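Local coordinates for protein Poly(A) ribonuclease pop2 (Schizosaccharomyces pombe, PDB 2P51) that degrades messenger RNA poly(A) tails from the 3' end, releasing 5'-AMP, as a metal-dependent catalytic subunit of the CCR4-NOT deadenylase complex, at residues 111-114 against 115-118; 149-152 against 153-156; 175-178 against 179-183; 187-190 against 191-195. One frame throughout, in Å; residues are numbered along the deposited sequence. Where two conformers were deposited one is given.

Contact 1: 111-114 against 115-118; sequences TFNL and QDDM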
loop_
_atom_site.group_PDB
_atom_site.type_symbol
_atom_site.label_atom_id
_atom_site.label_comp_id
_atom_site.label_asym_id
_atom_site.label_seq_id
_atom_site.Cartn_x
_atom_site.Cartn_y
_atom_site.Cartn_z
ATOM N N THR A 111 -7.944 -2.290 13.423
ATOM C CA THR A 111 -9.029 -2.960 14.165
ATOM C C THR A 111 -9.889 -3.814 13.234
ATOM O O THR A 111 -10.236 -3.433 12.108
ATOM C CB THR A 111 -9.874 -1.896 14.873
ATOM O OG1 THR A 111 -10.755 -2.568 15.785
ATOM C CG2 THR A 111 -10.719 -1.123 13.865
ATOM N N PHE A 112 -10.270 -5.014 13.678
ATOM C CA PHE A 112 -11.072 -5.919 12.835
ATOM C C PHE A 112 -11.731 -6.901 13.783
ATOM O O PHE A 112 -11.140 -7.210 14.849
ATOM C CB PHE A 112 -10.138 -6.613 11.828
ATOM C CG PHE A 112 -10.932 -7.176 10.675
ATOM C CD1 PHE A 112 -11.255 -6.335 9.607
ATOM C CD2 PHE A 112 -11.359 -8.508 10.653
ATOM C CE1 PHE A 112 -12.011 -6.818 8.537
ATOM C CE2 PHE A 112 -12.109 -8.962 9.586
ATOM C CZ PHE A 112 -12.444 -8.122 8.537
ATOM N N ASN A 113 -12.917 -7.404 13.462
ATOM C CA ASN A 113 -13.725 -8.222 14.341
ATOM C C ASN A 113 -14.307 -9.361 13.490
ATOM O O ASN A 113 -15.167 -9.130 12.650
ATOM C CB ASN A 113 -14.793 -7.381 15.025
ATOM C CG ASN A 113 -15.523 -8.224 16.051
ATOM O OD1 ASN A 113 -16.037 -9.278 15.684
ATOM N ND2 ASN A 113 -15.566 -7.714 17.294
ATOM N N LEU A 114 -13.810 -10.587 13.694
ATOM C CA LEU A 114 -14.233 -11.703 12.862
ATOM C C LEU A 114 -15.698 -12.056 13.063
ATOM O O LEU A 114 -16.355 -12.669 12.232
ATOM C CB LEU A 114 -13.385 -12.975 13.128
ATOM C CG LEU A 114 -11.937 -12.850 12.583
ATOM C CD1 LEU A 114 -11.137 -14.091 12.971
ATOM C CD2 LEU A 114 -11.913 -12.598 11.068
ATOM N N GLN A 115 -16.230 -11.688 14.225
ATOM C CA GLN A 115 -17.642 -12.028 14.463
ATOM C C GLN A 115 -18.553 -11.004 13.803
ATOM O O GLN A 115 -19.653 -11.316 13.347
ATOM C CB GLN A 115 -17.818 -12.120 15.996
ATOM C CG GLN A 115 -17.052 -13.247 16.663
ATOM C CD GLN A 115 -15.581 -12.993 16.925
ATOM O OE1 GLN A 115 -14.752 -13.884 16.652
ATOM N NE2 GLN A 115 -15.171 -11.829 17.447
ATOM N N ASP A 116 -18.179 -9.720 13.731
ATOM C CA ASP A 116 -19.081 -8.668 13.321
ATOM C C ASP A 116 -18.864 -8.142 11.905
ATOM O O ASP A 116 -19.811 -7.601 11.289
ATOM C CB ASP A 116 -18.934 -7.427 14.237
ATOM C CG ASP A 116 -19.262 -7.595 15.693
ATOM O OD1 ASP A 116 -19.867 -8.637 16.042
ATOM O OD2 ASP A 116 -18.941 -6.698 16.534
ATOM N N ASP A 117 -17.633 -8.238 11.403
ATOM C CA ASP A 117 -17.233 -7.549 10.184
ATOM C C ASP A 117 -17.425 -8.444 8.969
ATOM O O ASP A 117 -17.433 -9.659 9.107
ATOM C CB ASP A 117 -15.758 -7.117 10.239
ATOM C CG ASP A 117 -15.613 -5.901 11.141
ATOM O OD1 ASP A 117 -16.573 -5.108 11.276
ATOM O OD2 ASP A 117 -14.539 -5.729 11.753
ATOM N N MET A 118 -17.586 -7.786 7.822
ATOM C CA MET A 118 -17.751 -8.510 6.567
ATOM C C MET A 118 -16.426 -8.906 5.957
ATOM O O MET A 118 -15.437 -8.162 6.117
ATOM C CB MET A 118 -18.499 -7.612 5.576
ATOM C CG MET A 118 -19.847 -7.161 6.092
ATOM S SD MET A 118 -20.763 -6.146 4.920
ATOM C CE MET A 118 -19.866 -4.589 5.086
HETATM O O HOH W 1 -16.990 -9.576 19.193
#

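Contact 2: 149-152 against 153-156; sequences ELLI and GSGL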
loop_
_atom_site.group_PDB
_atom_site.type_symbol
_atom_site.label_atom_id
_atom_site.label_comp_id
_atom_site.label_asym_id
_atom_site.label_seq_id
_atom_site.Cartn_x
_atom_site.Cartn_y
_atom_site.Cartn_z
ATOM N N GLU A 149 -5.583 10.887 10.720
ATOM C CA GLU A 149 -5.211 12.193 11.228
ATOM C C GLU A 149 -3.693 12.368 11.272
ATOM O O GLU A 149 -3.168 13.409 10.864
ATOM C CB GLU A 149 -5.732 12.312 12.655
ATOM C CG GLU A 149 -6.688 13.458 12.834
ATOM C CD GLU A 149 -7.329 13.374 14.202
ATOM O OE1 GLU A 149 -6.547 13.154 15.154
ATOM O OE2 GLU A 149 -8.567 13.527 14.237
ATOM N N LEU A 150 -2.989 11.357 11.764
ATOM C CA LEU A 150 -1.527 11.422 11.858
ATOM C C LEU A 150 -0.876 11.408 10.486
ATOM O O LEU A 150 0.099 12.117 10.227
ATOM C CB LEU A 150 -1.006 10.274 12.738
ATOM C CG LEU A 150 -1.419 10.400 14.226
ATOM C CD1 LEU A 150 -0.906 9.218 15.039
ATOM C CD2 LEU A 150 -0.943 11.701 14.851
ATOM N N LEU A 151 -1.397 10.562 9.586
ATOM C CA LEU A 151 -0.795 10.461 8.262
ATOM C C LEU A 151 -0.919 11.780 7.513
ATOM O O LEU A 151 0.025 12.250 6.898
ATOM C CB LEU A 151 -1.449 9.346 7.443
ATOM C CG LEU A 151 -0.841 9.160 6.037
ATOM C CD1 LEU A 151 0.627 8.736 6.136
ATOM C CD2 LEU A 151 -1.653 8.164 5.212
ATOM N N ILE A 152 -2.087 12.406 7.585
ATOM C CA ILE A 152 -2.276 13.649 6.839
ATOM C C ILE A 152 -1.309 14.702 7.320
ATOM O O ILE A 152 -0.784 15.464 6.502
ATOM C CB ILE A 152 -3.741 14.156 6.929
ATOM C CG1 ILE A 152 -4.720 13.160 6.294
ATOM C CG2 ILE A 152 -3.908 15.541 6.305
ATOM C CD1 ILE A 152 -6.159 13.419 6.673
ATOM N N GLY A 153 -1.044 14.748 8.618
ATOM C CA GLY A 153 -0.118 15.789 9.123
ATOM C C GLY A 153 1.307 15.349 9.107
ATOM O O GLY A 153 2.146 16.088 9.601
ATOM N N SER A 154 1.679 14.205 8.566
ATOM C CA SER A 154 2.993 13.601 8.766
ATOM C C SER A 154 4.067 14.189 7.872
ATOM O O SER A 154 5.254 14.051 8.220
ATOM C CB SER A 154 2.943 12.073 8.504
ATOM O OG SER A 154 2.556 11.821 7.134
ATOM N N GLY A 155 3.698 14.779 6.754
ATOM C CA GLY A 155 4.661 15.177 5.714
ATOM C C GLY A 155 4.726 14.098 4.632
ATOM O O GLY A 155 5.397 14.355 3.623
ATOM N N LEU A 156 4.081 12.930 4.781
ATOM C CA LEU A 156 4.200 11.921 3.730
ATOM C C LEU A 156 3.213 12.210 2.598
ATOM O O LEU A 156 3.523 11.780 1.458
ATOM C CB LEU A 156 3.936 10.534 4.297
ATOM C CG LEU A 156 5.134 9.791 4.944
ATOM C CD1 LEU A 156 5.605 10.492 6.235
ATOM C CD2 LEU A 156 4.779 8.337 5.181
HETATM O O HOH W 2 1.452 14.827 5.076
#

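Contact 3: 175-178 against 179-183; sequences YLLK and AMTQI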
loop_
_atom_site.group_PDB
_atom_site.type_symbol
_atom_site.label_atom_id
_atom_site.label_comp_id
_atom_site.label_asym_id
_atom_site.label_seq_id
_atom_site.Cartn_x
_atom_site.Cartn_y
_atom_site.Cartn_z
ATOM N N TYR A 175 -7.754 2.225 -0.280
ATOM C CA TYR A 175 -7.882 2.069 1.187
ATOM C C TYR A 175 -7.237 3.239 1.913
ATOM O O TYR A 175 -7.776 3.642 2.954
ATOM C CB TYR A 175 -7.253 0.746 1.635
ATOM C CG TYR A 175 -8.316 -0.353 1.639
ATOM C CD1 TYR A 175 -8.362 -1.394 0.737
ATOM C CD2 TYR A 175 -9.294 -0.263 2.617
ATOM C CE1 TYR A 175 -9.353 -2.387 0.772
ATOM C CE2 TYR A 175 -10.277 -1.215 2.658
ATOM C CZ TYR A 175 -10.319 -2.266 1.753
ATOM O OH TYR A 175 -11.336 -3.172 1.869
ATOM N N LEU A 176 -6.144 3.776 1.387
ATOM C CA LEU A 176 -5.533 4.906 2.077
ATOM C C LEU A 176 -6.416 6.136 1.887
ATOM O O LEU A 176 -6.590 6.931 2.833
ATOM C CB LEU A 176 -4.093 5.219 1.637
ATOM C CG LEU A 176 -3.024 4.500 2.498
ATOM C CD1 LEU A 176 -3.065 2.999 2.228
ATOM C CD2 LEU A 176 -1.657 5.107 2.256
ATOM N N LEU A 177 -6.988 6.268 0.661
ATOM C CA LEU A 177 -7.875 7.463 0.547
ATOM C C LEU A 177 -9.095 7.344 1.419
ATOM O O LEU A 177 -9.549 8.334 2.035
ATOM C CB LEU A 177 -8.259 7.693 -0.926
ATOM C CG LEU A 177 -8.976 9.011 -1.242
ATOM C CD1 LEU A 177 -7.993 10.187 -1.171
ATOM C CD2 LEU A 177 -9.660 8.977 -2.603
ATOM N N LYS A 178 -9.677 6.166 1.516
ATOM C CA LYS A 178 -10.814 5.912 2.417
ATOM C C LYS A 178 -10.455 6.260 3.855
ATOM O O LYS A 178 -11.182 6.888 4.620
ATOM C CB LYS A 178 -11.250 4.443 2.307
ATOM C CG LYS A 178 -12.207 3.975 3.374
ATOM C CD LYS A 178 -12.559 2.490 3.214
ATOM C CE LYS A 178 -13.572 2.055 4.304
ATOM N NZ LYS A 178 -13.676 0.542 4.283
ATOM N N ALA A 179 -9.274 5.851 4.316
ATOM C CA ALA A 179 -8.854 6.141 5.672
ATOM C C ALA A 179 -8.749 7.652 5.854
ATOM O O ALA A 179 -9.275 8.225 6.828
ATOM C CB ALA A 179 -7.518 5.492 5.969
ATOM N N MET A 180 -8.086 8.342 4.925
ATOM C CA MET A 180 -7.909 9.779 5.157
ATOM C C MET A 180 -9.205 10.568 5.058
ATOM O O MET A 180 -9.324 11.581 5.740
ATOM C CB MET A 180 -6.886 10.316 4.141
ATOM C CG MET A 180 -5.485 9.849 4.529
ATOM S SD MET A 180 -4.224 10.556 3.437
ATOM C CE MET A 180 -4.746 9.889 1.862
ATOM N N THR A 181 -10.157 10.140 4.216
ATOM C CA THR A 181 -11.338 10.979 3.977
ATOM C C THR A 181 -12.557 10.585 4.803
ATOM O O THR A 181 -13.446 11.420 5.012
ATOM C CB THR A 181 -11.754 10.951 2.487
ATOM O OG1 THR A 181 -12.087 9.613 2.089
ATOM C CG2 THR A 181 -10.617 11.397 1.566
ATOM N N GLN A 182 -12.572 9.324 5.232
ATOM C CA GLN A 182 -13.657 8.746 6.031
ATOM C C GLN A 182 -15.029 8.840 5.398
ATOM O O GLN A 182 -16.039 8.983 6.119
ATOM C CB GLN A 182 -13.692 9.444 7.390
ATOM C CG GLN A 182 -12.467 9.140 8.253
ATOM C CD GLN A 182 -12.416 7.702 8.735
ATOM O OE1 GLN A 182 -13.391 7.184 9.303
ATOM N NE2 GLN A 182 -11.263 7.068 8.511
ATOM N N ILE A 183 -15.101 8.742 4.077
ATOM C CA ILE A 183 -16.391 8.824 3.416
ATOM C C ILE A 183 -16.353 7.828 2.271
ATOM O O ILE A 183 -15.239 7.380 1.942
ATOM C CB ILE A 183 -16.633 10.220 2.824
ATOM C CG1 ILE A 183 -15.433 10.695 1.979
ATOM C CG2 ILE A 183 -16.987 11.251 3.887
ATOM C CD1 ILE A 183 -15.696 12.036 1.299
#

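Contact 4: 187-190 against 191-195; sequences AEYE and EFYKI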
loop_
_atom_site.group_PDB
_atom_site.type_symbol
_atom_site.label_atom_id
_atom_site.label_comp_id
_atom_site.label_asym_id
_atom_site.label_seq_id
_atom_site.Cartn_x
_atom_site.Cartn_y
_atom_site.Cartn_z
ATOM N N ALA A 187 -17.822 8.285 -7.057
ATOM C CA ALA A 187 -18.606 7.385 -7.908
ATOM C C ALA A 187 -17.903 7.033 -9.215
ATOM O O ALA A 187 -18.099 5.948 -9.782
ATOM C CB ALA A 187 -19.952 8.012 -8.239
ATOM N N GLU A 188 -17.086 7.947 -9.723
ATOM C CA GLU A 188 -16.392 7.772 -10.996
ATOM C C GLU A 188 -14.880 7.867 -10.819
ATOM O O GLU A 188 -14.419 8.621 -9.950
ATOM C CB GLU A 188 -16.865 8.802 -12.004
ATOM C CG GLU A 188 -18.349 8.690 -12.355
ATOM C CD GLU A 188 -18.512 7.834 -13.601
ATOM O OE1 GLU A 188 -18.849 6.636 -13.465
ATOM O OE2 GLU A 188 -18.267 8.380 -14.703
ATOM N N TYR A 189 -14.154 7.102 -11.640
ATOM C CA TYR A 189 -12.704 7.015 -11.505
ATOM C C TYR A 189 -12.063 8.385 -11.681
ATOM O O TYR A 189 -11.109 8.696 -10.984
ATOM C CB TYR A 189 -12.044 6.039 -12.500
ATOM C CG TYR A 189 -10.530 5.957 -12.327
ATOM C CD1 TYR A 189 -9.966 5.360 -11.210
ATOM C CD2 TYR A 189 -9.636 6.485 -13.260
ATOM C CE1 TYR A 189 -8.583 5.288 -11.046
ATOM C CE2 TYR A 189 -8.253 6.430 -13.126
ATOM C CZ TYR A 189 -7.727 5.820 -12.001
ATOM O OH TYR A 189 -6.348 5.754 -11.837
ATOM N N GLU A 190 -12.569 9.170 -12.636
ATOM C CA GLU A 190 -11.964 10.485 -12.895
ATOM C C GLU A 190 -11.855 11.305 -11.607
ATOM O O GLU A 190 -10.810 11.930 -11.385
ATOM C CB GLU A 190 -12.789 11.250 -13.943
ATOM C CG GLU A 190 -12.944 10.577 -15.280
ATOM C CD GLU A 190 -13.893 9.390 -15.297
ATOM O OE1 GLU A 190 -14.847 9.262 -14.488
ATOM O OE2 GLU A 190 -13.662 8.483 -16.139
ATOM N N GLU A 191 -12.880 11.289 -10.777
ATOM C CA GLU A 191 -12.891 12.018 -9.519
ATOM C C GLU A 191 -11.954 11.377 -8.493
ATOM O O GLU A 191 -11.261 12.051 -7.731
ATOM C CB GLU A 191 -14.289 12.120 -8.879
ATOM C CG GLU A 191 -14.377 13.066 -7.690
ATOM C CD GLU A 191 -15.747 13.274 -7.072
ATOM O OE1 GLU A 191 -16.807 13.008 -7.691
ATOM O OE2 GLU A 191 -15.838 13.726 -5.894
ATOM N N PHE A 192 -11.954 10.046 -8.450
ATOM C CA PHE A 192 -11.044 9.354 -7.550
ATOM C C PHE A 192 -9.621 9.735 -7.896
ATOM O O PHE A 192 -8.843 10.070 -6.987
ATOM C CB PHE A 192 -11.270 7.864 -7.717
ATOM C CG PHE A 192 -10.239 6.969 -7.084
ATOM C CD1 PHE A 192 -10.378 6.696 -5.725
ATOM C CD2 PHE A 192 -9.195 6.411 -7.790
ATOM C CE1 PHE A 192 -9.459 5.870 -5.090
ATOM C CE2 PHE A 192 -8.279 5.621 -7.139
ATOM C CZ PHE A 192 -8.380 5.336 -5.790
ATOM N N TYR A 193 -9.276 9.667 -9.195
ATOM C CA TYR A 193 -7.931 9.949 -9.640
ATOM C C TYR A 193 -7.526 11.370 -9.288
ATOM O O TYR A 193 -6.390 11.637 -8.849
ATOM C CB TYR A 193 -7.882 9.740 -11.160
ATOM C CG TYR A 193 -6.475 9.898 -11.703
ATOM C CD1 TYR A 193 -5.499 8.907 -11.515
ATOM C CD2 TYR A 193 -6.152 11.056 -12.404
ATOM C CE1 TYR A 193 -4.229 9.074 -12.018
ATOM C CE2 TYR A 193 -4.873 11.214 -12.896
ATOM C CZ TYR A 193 -3.927 10.238 -12.698
ATOM O OH TYR A 193 -2.663 10.425 -13.223
ATOM N N LYS A 194 -8.416 12.327 -9.485
ATOM C CA LYS A 194 -8.088 13.718 -9.187
ATOM C C LYS A 194 -7.720 13.925 -7.729
ATOM O O LYS A 194 -6.745 14.588 -7.358
ATOM C CB LYS A 194 -9.311 14.574 -9.522
ATOM C CG LYS A 194 -9.221 16.026 -9.176
ATOM C CD LYS A 194 -10.335 16.676 -10.056
ATOM C CE LYS A 194 -10.591 15.657 -11.182
ATOM N NZ LYS A 194 -9.575 15.742 -12.268
ATOM N N ILE A 195 -8.539 13.356 -6.841
ATOM C CA ILE A 195 -8.272 13.546 -5.405
ATOM C C ILE A 195 -7.070 12.738 -5.016
ATOM O O ILE A 195 -6.233 13.186 -4.225
ATOM C CB ILE A 195 -9.540 13.066 -4.656
ATOM C CG1 ILE A 195 -10.733 13.972 -4.979
ATOM C CG2 ILE A 195 -9.276 12.918 -3.183
ATOM C CD1 ILE A 195 -12.074 13.614 -4.413
HETATM O O HOH W 3 -17.519 11.048 -9.218
HETATM O O HOH W 4 -9.138 12.917 -13.491
#

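Contact 1: 111-114 against 115-118
Asn113 reaches forward over the turn that follows it and ties three residues of 115-118 to itself. With CG anti to the backbone N (chi1 -174°), its side chain runs beside its own carbonyl toward the next residues. Asn113 CB passes 3.7 Å from Asp117 OD2; CG and the rest of the amide lie stacked on the Asp116 carboxylate, the two planes only 5° apart. At the tip, Asn113 OD1 takes a weak bond from Gln115 N, two residues on, which is that of an Asx turn, and Asp116 N adds a second at 2.9 Å from above the carbonyl plane. The other branch, ND2, donates to a water that Gln115 NE2 also meets weakly, while NE2 has its firmer partner in Gln138 of helix 134-140. The backbone joins in, Asp117 N donating to Asn113 O at 2.9 Å and Asp117 OD2 accepting from Asn113 N at 2.9 Å. Asp117 CB, for its part, sits over a face of the Phe112 ring, 4.2 Å from its centroid, a CH-pi contact. An alanine in place of Asn113 would lose the acceptor and is likely to leave the amides of Gln115 and Asp116 without that mate, freeing the turn to shift. In this surface loop between strand 105-109 and helix 121-129, Asp117 divides its carboxylate between a backbone amide and a salt bridge to Lys84, which probably favours its charged form.

Contact 2: 149-152 against 153-156
Leu151 brings its CD1 methyl against Ser154 and Leu156, 3.8 Å from Ser154 OG and 4.2 Å from Leu156 CB, the two leucine side chains crossing at about a right angle. They meet where the last turn of helix 144-152 gives way to loop, at Gly153. A weak bond from Gly153 N to Glu149 O is the last of the i to i+4 pattern across the two segments. The carbonyl of Leu151 is gripped twice by one residue: Ser154 N donates at 3.1 Å from well above the carbonyl plane, and Ser154 OG donates at 2.6 Å from nearer that plane. Chi1 of 61° sets OG between its own backbone N and carbonyl carbon, from where it can reach back to the helix and forward at once. Forward, Ser154 OG accepts from Leu156 N at 3.0 Å in a nearly straight bond of 163°, so the buried hydroxyl is used as both donor and acceptor. A water bridges Ile152 O and Gly155 N across the same bend. Outside, Leu150 and Leu156 rest on helix 31-41, whereas Leu151 and Ile152 face helix 170-181. The serine hydroxyl accepting from the amide two residues on defines an ST turn, here placed directly after a helix C-terminus on the way to strand 163-166.

Contact 3: 175-178 against 179-183
This is a helix-end contact: 175-178 and 179-181 form the end of helix 170-181, whose earlier part carries the metal ligand Asp172, and Gln182 and Ile183 lead out of it. Successive i to i+4 bonds run down it, from Ala179 N to Tyr175 O, Met180 N to Leu176 O at 2.9 Å, and Gln182 N to Lys178 O. Leu177 O takes two donors from Thr181, the backbone N at 2.9 Å and OG1 at 2.8 Å. The amide comes close to the line of the carbonyl, while the hydroxyl stands above its plane. Such a threonine, bonded back to the i-4 carbonyl, is a familiar helical arrangement; chi1 of 61° brings OG1 over that oxygen and turns Thr181 CG2 to Leu177 CD1, 4.0 Å away. Were a valine to stand at Thr181, the hydroxyl bond would go and Leu177 O would probably be left with the amide alone. Beyond Thr181 the chain leaves the helix at Gln182 with positive phi. Its side chain folds back through a bend at chi2, and Gln182 NE2 donates to Ala179 O at 2.9 Å, on a lone pair in the carbonyl plane. Met180 bends only at chi3, bringing CE to 3.6 Å from Leu176 O. Toward the neighbours, Leu177 packs on helix 189-199, and Lys178, fully extended, sends NZ to Val80 O.

Contact 4: 187-190 against 191-195
Glu191 opens the second segment within the first turn of helix 189-199, its amide bonding weakly to Glu188 O, the carbonyl of the N-cap residue. In the conformer given, Glu191 OE1 takes a water at 2.6 Å that also accepts from Glu188 N. Phe192 follows, its N donating to the same Glu188 O at 3.2 Å and nearly straight, 163°. Tyr189 CE1 lies near the plane of the Phe192 ring at its edge, 3.5 Å from Phe192 CD2, and the two planes are turned by 37°; with Tyr193 these rings form an oblique aromatic cluster. Tyr193 CB sits over a face of the Tyr189 ring, offset toward its CE2 and CZ, a CH-pi contact at 4.2 Å from the centroid, and Tyr193 CD1 lies 3.3 Å from Tyr189 OH. With CG anti to the backbone N in Tyr189 (chi1 -179°), that ring leans along the helix onto both later aromatics. Tyr193 N donates to Tyr189 O at 2.7 Å, and Tyr193 OH finds Asn267 O beyond. Lys194 closes the walk: its N bonds to Glu190 O, and a water links that oxygen to the bent chain's NZ. Three aromatics thus meet through carbon and ring surfaces, Phe192 reaching inward to helix 170-181, whereas among the charged groups Lys194 deals with the backbone through water, Glu191 does so in one conformer, and Glu188 forms a salt bridge with Lys66.

The four contacts illustrate how local order depends on place. Contacts 1 and 4 lie at the surface, contacts 2 and 3 are partly buried. Contact 3 is the shared element: its helix 170-181 touches contact 2 through Met180 and Leu176 against Leu151 and Ile152, and contact 4 through Leu177 against Phe192 and Ile195. Contact 1 touches none of them, its nearest atoms about 8 Å from contact 3. In chemistry, the loop of contact 1 relies on side-chain amide and carboxylate groups, contacts 2 and 3 finish helices with a hydroxyl doubling a backbone bond, and contact 4 begins a helix with aromatic packing and waters.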